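Uncharacterized protein (Listeria monocytogenes, PDB 3MAB) is of unknown function but carries a TfoX C-terminal domain of the helix-hairpin-helix clan, a kinship that may point to a role involving nucleic acids. Local coordinates at residues Ser48-Cys51 and Met52-Tyr56. The protein carries 2 engineered substitutions. Sequence-based numbering, arbitrary orientation. Where two conformers were deposited one is given.
Engineered in segment 52-56: Met52 (natural residue Leu).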
ATOM      1  N   SER B  48     -12.737 -20.070   0.426  1.00 22.94           N
ATOM      2  CA  SER B  48     -11.512 -20.537  -0.192  1.00 24.03           C
ATOM      3  C   SER B  48     -11.308 -19.955  -1.593  1.00 25.62           C
ATOM      4  O   SER B  48     -10.268 -20.247  -2.223  1.00 25.70           O
ATOM      5  CB  SER B  48     -11.473 -22.033  -0.294  1.00 25.55           C
ATOM      6  OG  SER B  48     -12.293 -22.399  -1.351  1.00 25.96           O
ATOM      7  N   SER B  49     -12.268 -19.159  -2.071  1.00 26.46           N
ATOM      8  CA  SER B  49     -12.126 -18.447  -3.361  0.50 27.19           C
ATOM      9  C   SER B  49     -11.130 -17.283  -3.312  1.00 25.91           C
ATOM     10  O   SER B  49     -10.674 -16.806  -4.354  1.00 25.99           O
ATOM     11  CB  SER B  49     -13.473 -17.921  -3.840  0.50 28.60           C
ATOM     12  OG  SER B  49     -14.422 -18.963  -3.995  0.50 32.11           O
ATOM     13  N   VAL B  50     -10.781 -16.814  -2.116  1.00 22.68           N
ATOM     14  CA  VAL B  50      -9.750 -15.753  -2.020  1.00 22.29           C
ATOM     15  C   VAL B  50      -8.464 -16.326  -2.554  1.00 22.10           C
ATOM     16  O   VAL B  50      -8.160 -17.519  -2.394  1.00 23.14           O
ATOM     17  CB  VAL B  50      -9.505 -15.273  -0.609  1.00 20.75           C
ATOM     18  CG1 VAL B  50     -10.754 -14.651  -0.030  1.00 21.59           C
ATOM     19  CG2 VAL B  50      -8.959 -16.360   0.273  1.00 19.65           C
ATOM     20  N   CYS B  51      -7.692 -15.506  -3.239  1.00 22.63           N
ATOM     21  CA  CYS B  51      -6.606 -16.102  -4.007  1.00 22.15           C
ATOM     22  C   CYS B  51      -5.405 -15.191  -4.079  1.00 19.74           C
ATOM     23  O   CYS B  51      -5.167 -14.374  -3.178  1.00 17.66           O
ATOM     24  CB  CYS B  51      -7.115 -16.448  -5.403  1.00 23.39           C
ATOM     25  SG  CYS B  51      -7.520 -14.959  -6.292  1.00 27.86           S
ATOM     26  N   MET B  52      -4.582 -15.372  -5.103  1.00 18.67           N
ATOM     27  CA  MET B  52      -3.263 -14.801  -5.060  1.00 19.50           C
ATOM     28  C   MET B  52      -3.322 -13.322  -4.946  1.00 18.59           C
ATOM     29  O   MET B  52      -2.515 -12.678  -4.283  1.00 19.76           O
ATOM     30  CB  MET B  52      -2.497 -15.171  -6.338  1.00 20.59           C
ATOM     31  CG  MET B  52      -1.074 -15.023  -6.217  1.00 23.30           C
ATOM     32  SD  MET B  52      -0.356 -15.981  -4.873  1.00 13.47           S
ATOM     33  CE  MET B  52       0.819 -14.729  -4.462  1.00 23.60           C
ATOM     34  N   SER B  53      -4.245 -12.739  -5.693  1.00 19.44           N
ATOM     35  CA  SER B  53      -4.524 -11.321  -5.623  1.00 20.18           C
ATOM     36  C   SER B  53      -4.679 -10.801  -4.226  1.00 16.62           C
ATOM     37  O   SER B  53      -4.035  -9.793  -3.874  1.00 16.38           O
ATOM     38  CB  SER B  53      -5.784 -10.994  -6.432  1.00 21.21           C
ATOM     39  OG  SER B  53      -5.624 -11.543  -7.722  1.00 29.70           O
ATOM     40  N   GLU B  54      -5.483 -11.466  -3.416  1.00 14.77           N
ATOM     41  CA  GLU B  54      -5.705 -11.040  -2.050  1.00 13.21           C
ATOM     42  C   GLU B  54      -4.401 -11.186  -1.202  1.00 10.80           C
ATOM     43  O   GLU B  54      -4.084 -10.348  -0.351  1.00 10.89           O
ATOM     44  CB  GLU B  54      -6.817 -11.832  -1.363  1.00 14.27           C
ATOM     45  CG  GLU B  54      -8.201 -11.419  -1.639  1.00 18.80           C
ATOM     46  CD  GLU B  54      -8.826 -12.129  -2.794  1.00 23.47           C
ATOM     47  OE1 GLU B  54     -10.041 -11.961  -2.932  1.00 30.57           O
ATOM     48  OE2 GLU B  54      -8.141 -12.842  -3.545  1.00 25.03           O
ATOM     49  N   LEU B  55      -3.630 -12.256  -1.417  1.00  9.78           N
ATOM     50  CA  LEU B  55      -2.372 -12.433  -0.683  1.00  8.10           C
ATOM     51  C   LEU B  55      -1.353 -11.362  -0.966  1.00  9.87           C
ATOM     52  O   LEU B  55      -0.745 -10.802  -0.074  1.00  9.90           O
ATOM     53  CB  LEU B  55      -1.806 -13.831  -0.998  1.00  8.90           C
ATOM     54  CG  LEU B  55      -0.537 -14.252  -0.292  1.00  9.26           C
ATOM     55  CD1 LEU B  55      -0.648 -14.125   1.244  1.00  9.72           C
ATOM     56  CD2 LEU B  55      -0.171 -15.645  -0.677  1.00 11.62           C
ATOM     57  N   TYR B  56      -1.147 -11.059  -2.236  1.00  9.47           N
ATOM     58  CA  TYR B  56      -0.320  -9.928  -2.603  1.00 10.24           C
ATOM     59  C   TYR B  56      -0.812  -8.639  -1.980  1.00  9.51           C
ATOM     60  O   TYR B  56       0.018  -7.837  -1.488  1.00 10.22           O
ATOM     61  CB  TYR B  56      -0.264  -9.782  -4.129  1.00 12.70           C
ATOM     62  CG  TYR B  56       0.662 -10.695  -4.925  1.00 15.80           C
ATOM     63  CD1 TYR B  56       1.642 -11.453  -4.335  1.00 19.44           C
ATOM     64  CD2 TYR B  56       0.579 -10.702  -6.300  1.00 21.37           C
ATOM     65  CE1 TYR B  56       2.480 -12.302  -5.097  1.00 21.15           C
ATOM     66  CE2 TYR B  56       1.431 -11.564  -7.057  1.00 20.09           C
ATOM     67  CZ  TYR B  56       2.359 -12.303  -6.423  1.00 19.12           C
ATOM     68  OH  TYR B  56       3.170 -13.080  -7.220  1.00 21.44           O
TER
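The carboxylate of Glu54 turns one face to the chain just before the helix, with Val50 lying across it: Val50 CB stands almost squarely over Glu54 CD at 3.9 Å, and Val50 CA and CG1 approach the same face. Cys51 N also comes from this side. It gives Glu54 OE2 a short, nearly straight hydrogen bond of 2.7 Å (169° at the hydrogen), although the donor sits 54° out of the carboxylate plane. Beside this oxygen, Cys51 SG lies close to the plane of the group, 3.5 Å from Glu54 OE2. What makes the reach possible is the fold of the Glu54 chain: with CG beside the backbone N (chi1 -81°) and a bend at chi2, the acid doubles back past the start of the helix instead of extending outward, and its side chain crosses that of Val50 at about a right angle.

Cys51 also meets the helix through its carbonyl: Leu55 N bonds to Cys51 O at 3.2 Å, opening the helical pattern that Tyr56 N and Met52 O continue. The negative charge of Glu54 near this helix start probably interacts favourably with the helix dipole. Val50 and Leu55 both pack on Phe40 of helix 28-46, whereas the engineered Met52 rests on Leu78 and His82 of helix 72-85. This is a helix N-terminus with Cys51 as N-cap and Glu54 at N3, whose bond to the N-cap amide is one half of a capping box, placed where the loop after helix 28-46 enters helix 52-63 of this all-helical TfoX C-terminal domain.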